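Local coordinates for BDI-0842-like domain-containing protein (PDB 4JM1) that is of unknown function and folds into a small alpha/beta domain resembling the prodomain of alpha-lytic protease, at residues D3-T8 and L45-K50; C14-V19 and A67-G72. One frame throughout, in Å; residues are numbered along the deposited sequence. Where two conformers were deposited one is given.

Contact 1: D3-T8 and L45-K50; sequences DKYIDT and LEEAKK. With EDO (1,2-ethanediol), chain C.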
# COMPACT_ATOMS: atom_id res chain seq x y z
N ASP A 3 3.72 -10.32 -5.31
CA ASP A 3 4.89 -10.60 -4.46
C ASP A 3 6.19 -9.99 -4.98
O ASP A 3 6.97 -9.47 -4.21
CB ASP A 3 5.13 -12.10 -4.26
CG ASP A 3 4.09 -12.77 -3.34
OD1 ASP A 3 3.24 -12.10 -2.73
OD2 ASP A 3 4.16 -14.02 -3.22
N LYS A 4 6.43 -10.07 -6.28
CA LYS A 4 7.68 -9.53 -6.81
C LYS A 4 7.74 -8.02 -6.67
O LYS A 4 8.79 -7.46 -6.29
CB LYS A 4 7.92 -9.98 -8.25
CG LYS A 4 8.18 -11.53 -8.24
CD LYS A 4 8.54 -12.17 -9.54
CE LYS A 4 8.84 -13.67 -9.27
NZ LYS A 4 9.12 -14.43 -10.51
N TYR A 5 6.63 -7.36 -6.96
CA TYR A 5 6.56 -5.91 -6.77
C TYR A 5 6.74 -5.51 -5.30
O TYR A 5 7.56 -4.65 -4.99
CB TYR A 5 5.25 -5.34 -7.35
CG TYR A 5 5.12 -3.85 -7.17
CD1 TYR A 5 5.96 -2.97 -7.84
CD2 TYR A 5 4.20 -3.30 -6.28
CE1 TYR A 5 5.87 -1.59 -7.64
CE2 TYR A 5 4.11 -1.94 -6.09
CZ TYR A 5 4.96 -1.09 -6.74
OH TYR A 5 4.87 0.26 -6.55
N ILE A 6 6.01 -6.18 -4.41
CA ILE A 6 6.13 -5.91 -2.98
C ILE A 6 7.60 -6.10 -2.53
O ILE A 6 8.15 -5.28 -1.78
CB ILE A 6 5.18 -6.81 -2.17
CG1 ILE A 6 3.74 -6.31 -2.36
CG2 ILE A 6 5.54 -6.81 -0.65
CD1 ILE A 6 2.70 -7.25 -1.83
N ASP A 7 8.21 -7.19 -2.99
CA ASP A 7 9.61 -7.46 -2.60
C ASP A 7 10.62 -6.46 -3.16
O ASP A 7 11.75 -6.37 -2.67
CB ASP A 7 10.00 -8.91 -2.88
CG ASP A 7 9.23 -9.93 -2.04
OD1 ASP A 7 8.57 -9.52 -1.04
OD2 ASP A 7 9.29 -11.14 -2.39
N THR A 8 10.23 -5.71 -4.18
CA THR A 8 11.07 -4.66 -4.74
C THR A 8 10.90 -3.32 -4.01
O THR A 8 11.86 -2.59 -3.84
CB THR A 8 10.84 -4.53 -6.23
OG1 THR A 8 11.20 -5.77 -6.86
CG2 THR A 8 11.68 -3.41 -6.86
N LEU A 45 -0.15 3.25 -7.03
CA LEU A 45 -1.09 2.45 -7.84
C LEU A 45 -0.64 2.42 -9.30
O LEU A 45 -0.61 1.38 -9.93
CB LEU A 45 -2.51 2.99 -7.72
CG LEU A 45 -3.63 2.27 -8.47
CD1 LEU A 45 -3.71 0.78 -8.09
CD2 LEU A 45 -4.97 3.00 -8.26
N GLU A 46 -0.25 3.58 -9.82
CA GLU A 46 0.24 3.65 -11.19
C GLU A 46 1.50 2.79 -11.38
O GLU A 46 1.65 2.09 -12.40
CB GLU A 46 0.51 5.12 -11.59
CG GLU A 46 1.03 5.34 -13.02
CD GLU A 46 1.27 6.82 -13.37
OE1 GLU A 46 0.60 7.70 -12.77
OE2 GLU A 46 2.13 7.10 -14.24
N GLU A 47 2.42 2.87 -10.44
CA GLU A 47 3.65 2.10 -10.54
C GLU A 47 3.40 0.61 -10.47
O GLU A 47 3.98 -0.14 -11.25
CB GLU A 47 4.59 2.51 -9.44
CG GLU A 47 5.97 1.90 -9.56
CD GLU A 47 6.91 2.39 -8.44
OE1 GLU A 47 6.86 1.83 -7.30
OE2 GLU A 47 7.65 3.37 -8.72
N ALA A 48 2.55 0.16 -9.54
CA ALA A 48 2.22 -1.25 -9.42
C ALA A 48 1.67 -1.75 -10.78
O ALA A 48 2.06 -2.80 -11.24
CB ALA A 48 1.20 -1.47 -8.29
N LYS A 49 0.74 -1.00 -11.38
CA LYS A 49 0.16 -1.43 -12.64
C LYS A 49 1.22 -1.42 -13.75
O LYS A 49 1.23 -2.33 -14.61
CB LYS A 49 -1.04 -0.56 -12.99
CG LYS A 49 -2.29 -0.89 -12.17
CD LYS A 49 -3.35 0.22 -12.26
CE LYS A 49 -3.54 0.74 -13.69
NZ LYS A 49 -4.21 2.09 -13.70
N LYS A 50 2.10 -0.42 -13.74
CA LYS A 50 3.18 -0.36 -14.74
C LYS A 50 4.10 -1.59 -14.64
O LYS A 50 4.62 -2.06 -15.65
CB LYS A 50 3.97 0.95 -14.61
CG LYS A 50 5.02 1.19 -15.70
CD LYS A 50 5.97 2.34 -15.35
CE LYS A 50 7.23 2.34 -16.24
NZ LYS A 50 8.08 1.13 -16.05
C1 EDO C . 6.03 6.44 -4.94
O1 EDO C . 7.33 6.43 -4.33
C2 EDO C . 5.94 5.46 -6.09
O2 EDO C . 7.04 5.70 -7.00
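Y5 carries this contact, laying its ring against A48 and its hydroxyl against E47. Ahead of it in helix 3-9, K4 lends its carbonyl oxygen to the hydroxyl of T8, one turn on, with K4 O and T8 OG1 3.0 Å apart. That bond stays within the first helix. At Y5 the side chain leaves for the second helix. Its CG lies anti to the backbone N (chi1 180°), which sends the ring out to helix 38-50. One face of the ring receives A48. The CA of A48 stands 3.9 Å from the centroid of the Y5 ring in a CH-pi contact, offset toward the rim. The methyl is close too, with Y5 CE2 and A48 CB at 3.7 Å. Such a small residue lets the ring come close to the helix backbone. At the far end of the ring, Y5 OH donates a short hydrogen bond of 2.6 Å to E47 OE1. The acceptor lies at the ring edge, in the plane, and offers its anti lone pair. The carboxylate is turned 73° from the ring. The two side chains cross at about a right angle. The other oxygen, E47 OE2, accepts a 3.0 Å hydrogen bond from O2 of a 1,2-ethanediol, probably from the crystallisation liquor. That second bond therefore probably belongs to the crystal, while the Y5 bond belongs to the fold. Y5 also touches E51 and V53 just past helix 38-50. L25 of strand 24-29 touches Y5, I6 and A48, so both helices pack on the same sheet strand.

Contact 2: C14-V19 and A67-G72; sequences CEKAAV and AKFEQG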
# COMPACT_ATOMS: atom_id res chain seq x y z
N CYS A 14 8.96 2.15 0.84
CA CYS A 14 8.06 1.98 1.96
C CYS A 14 8.72 1.03 2.95
O CYS A 14 9.83 0.55 2.69
CB CYS A 14 6.73 1.44 1.50
SG CYS A 14 6.79 -0.30 0.91
N GLU A 15 8.10 0.82 4.11
CA GLU A 15 8.64 -0.10 5.10
C GLU A 15 8.08 -1.50 5.04
O GLU A 15 8.81 -2.45 5.30
CB GLU A 15 8.58 0.49 6.51
CG GLU A 15 9.47 1.73 6.57
CD GLU A 15 9.81 2.25 7.93
OE1 GLU A 15 9.60 1.55 8.94
OE2 GLU A 15 10.33 3.40 7.98
N LYS A 16 6.80 -1.63 4.68
CA LYS A 16 6.13 -2.92 4.56
C LYS A 16 4.93 -2.73 3.63
O LYS A 16 4.41 -1.62 3.51
CB LYS A 16 5.69 -3.42 5.95
CG LYS A 16 5.23 -4.88 6.00
CD LYS A 16 5.07 -5.41 7.43
CE LYS A 16 4.43 -6.81 7.44
NZ LYS A 16 4.59 -7.60 8.73
N ALA A 17 4.55 -3.79 2.93
CA ALA A 17 3.39 -3.75 2.04
C ALA A 17 2.76 -5.13 1.95
O ALA A 17 3.43 -6.15 2.15
CB ALA A 17 3.78 -3.23 0.63
N ALA A 18 1.48 -5.16 1.59
CA ALA A 18 0.76 -6.42 1.42
C ALA A 18 -0.49 -6.21 0.59
O ALA A 18 -1.14 -5.18 0.71
CB ALA A 18 0.37 -7.01 2.76
N VAL A 19 -0.82 -7.19 -0.24
CA VAL A 19 -2.16 -7.24 -0.86
C VAL A 19 -3.09 -7.97 0.08
O VAL A 19 -2.77 -9.02 0.64
CB VAL A 19 -2.11 -7.89 -2.25
CG1 VAL A 19 -3.53 -8.13 -2.85
CG2 VAL A 19 -1.28 -7.04 -3.22
N ALA A 67 -0.11 0.59 12.12
CA ALA A 67 -0.80 -0.43 11.37
C ALA A 67 -0.46 -1.82 11.89
O ALA A 67 0.69 -2.08 12.29
CB ALA A 67 -0.42 -0.31 9.90
N LYS A 68 -1.44 -2.73 11.82
CA LYS A 68 -1.22 -4.13 12.17
C LYS A 68 -1.49 -5.02 10.98
O LYS A 68 -2.63 -5.16 10.55
CB LYS A 68 -2.11 -4.52 13.34
CG LYS A 68 -1.83 -3.72 14.61
N PHE A 69 -0.43 -5.62 10.44
CA PHE A 69 -0.55 -6.53 9.30
C PHE A 69 -0.93 -7.90 9.84
O PHE A 69 -0.29 -8.41 10.79
CB PHE A 69 0.79 -6.63 8.55
CG PHE A 69 1.11 -5.43 7.70
CD1 PHE A 69 1.56 -4.26 8.28
CD2 PHE A 69 0.96 -5.49 6.32
CE1 PHE A 69 1.82 -3.13 7.51
CE2 PHE A 69 1.20 -4.35 5.55
CZ PHE A 69 1.67 -3.20 6.14
N GLU A 70 -1.97 -8.48 9.25
CA GLU A 70 -2.47 -9.81 9.58
C GLU A 70 -2.57 -10.63 8.30
O GLU A 70 -2.40 -10.09 7.23
CB GLU A 70 -3.85 -9.66 10.23
CG GLU A 70 -3.83 -8.78 11.47
CD GLU A 70 -5.20 -8.53 12.06
OE1 GLU A 70 -6.22 -8.81 11.39
OE2 GLU A 70 -5.24 -8.04 13.21
N GLN A 71 -2.90 -11.91 8.39
CA GLN A 71 -3.12 -12.68 7.17
C GLN A 71 -4.37 -12.13 6.46
O GLN A 71 -5.47 -12.12 7.00
CB GLN A 71 -3.24 -14.20 7.44
CG GLN A 71 -3.31 -15.08 6.16
CD GLN A 71 -2.06 -14.99 5.26
OE1 GLN A 71 -2.15 -14.56 4.11
NE2 GLN A 71 -0.91 -15.39 5.79
N GLY A 72 -4.17 -11.65 5.24
CA GLY A 72 -5.27 -11.19 4.40
C GLY A 72 -5.86 -9.81 4.68
O GLY A 72 -6.78 -9.42 3.99
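K16 and F69 make most of this contact, the aliphatic chain of the lysine lying over one face of the phenyl ring. K16 was modelled in two conformers; in the one described here, K16 CD sits 3.9 Å from the centroid of the F69 ring, 14° off the ring normal, a CH-pi contact. K16 CE comes closer to the ring root, 3.6 Å from F69 CG. The lysine has CG anti to its own N (chi1 -168°) and runs extended from there. It therefore spans the ring from CZ to CB, the two side chains sliding past each other in opposite directions. Strand 16-19 is an outermost strand of the mixed four-stranded sheet, and a classic beta bulge marks its start, E15 and K16 both facing A28 of strand 24-29. Strand 68-70 belongs to a separate two-stranded antiparallel sheet, paired with strand 73-75. The axes of strands 16-19 and 68-70 pass 9.0 Å apart at 41°, and no hydrogen bond joins the two segments, so side chains bridge them. Apolar packing adds A18, whose methyl meets the ring edge in its plane, with A18 CB 3.9 Å from F69 CD2. An alanine in place of F69 is likely to leave the K16 chain without the face it lies on and open a gap beside A18. The F69 side chain also touches A28 of strand 24-29 and V74 of strand 73-75.

Overall arrangement
Contact 1 is buried, whereas contact 2 lies at the surface. Contact 1 joins two helices that both touch strand 24-29. Contact 2 joins an outer strand of the main sheet to the small two-stranded sheet. In each, one aromatic residue reaches across. The buried one pairs face packing with a hydrogen bond to a carboxylate, while the surface one relies on apolar and CH-pi packing alone. Their centres are about 14 Å apart, and their segments alternate along the chain. They meet directly where I6 of helix 3-9 packs on strand 16-19, with I6 CG2 3.6 Å from A17 O.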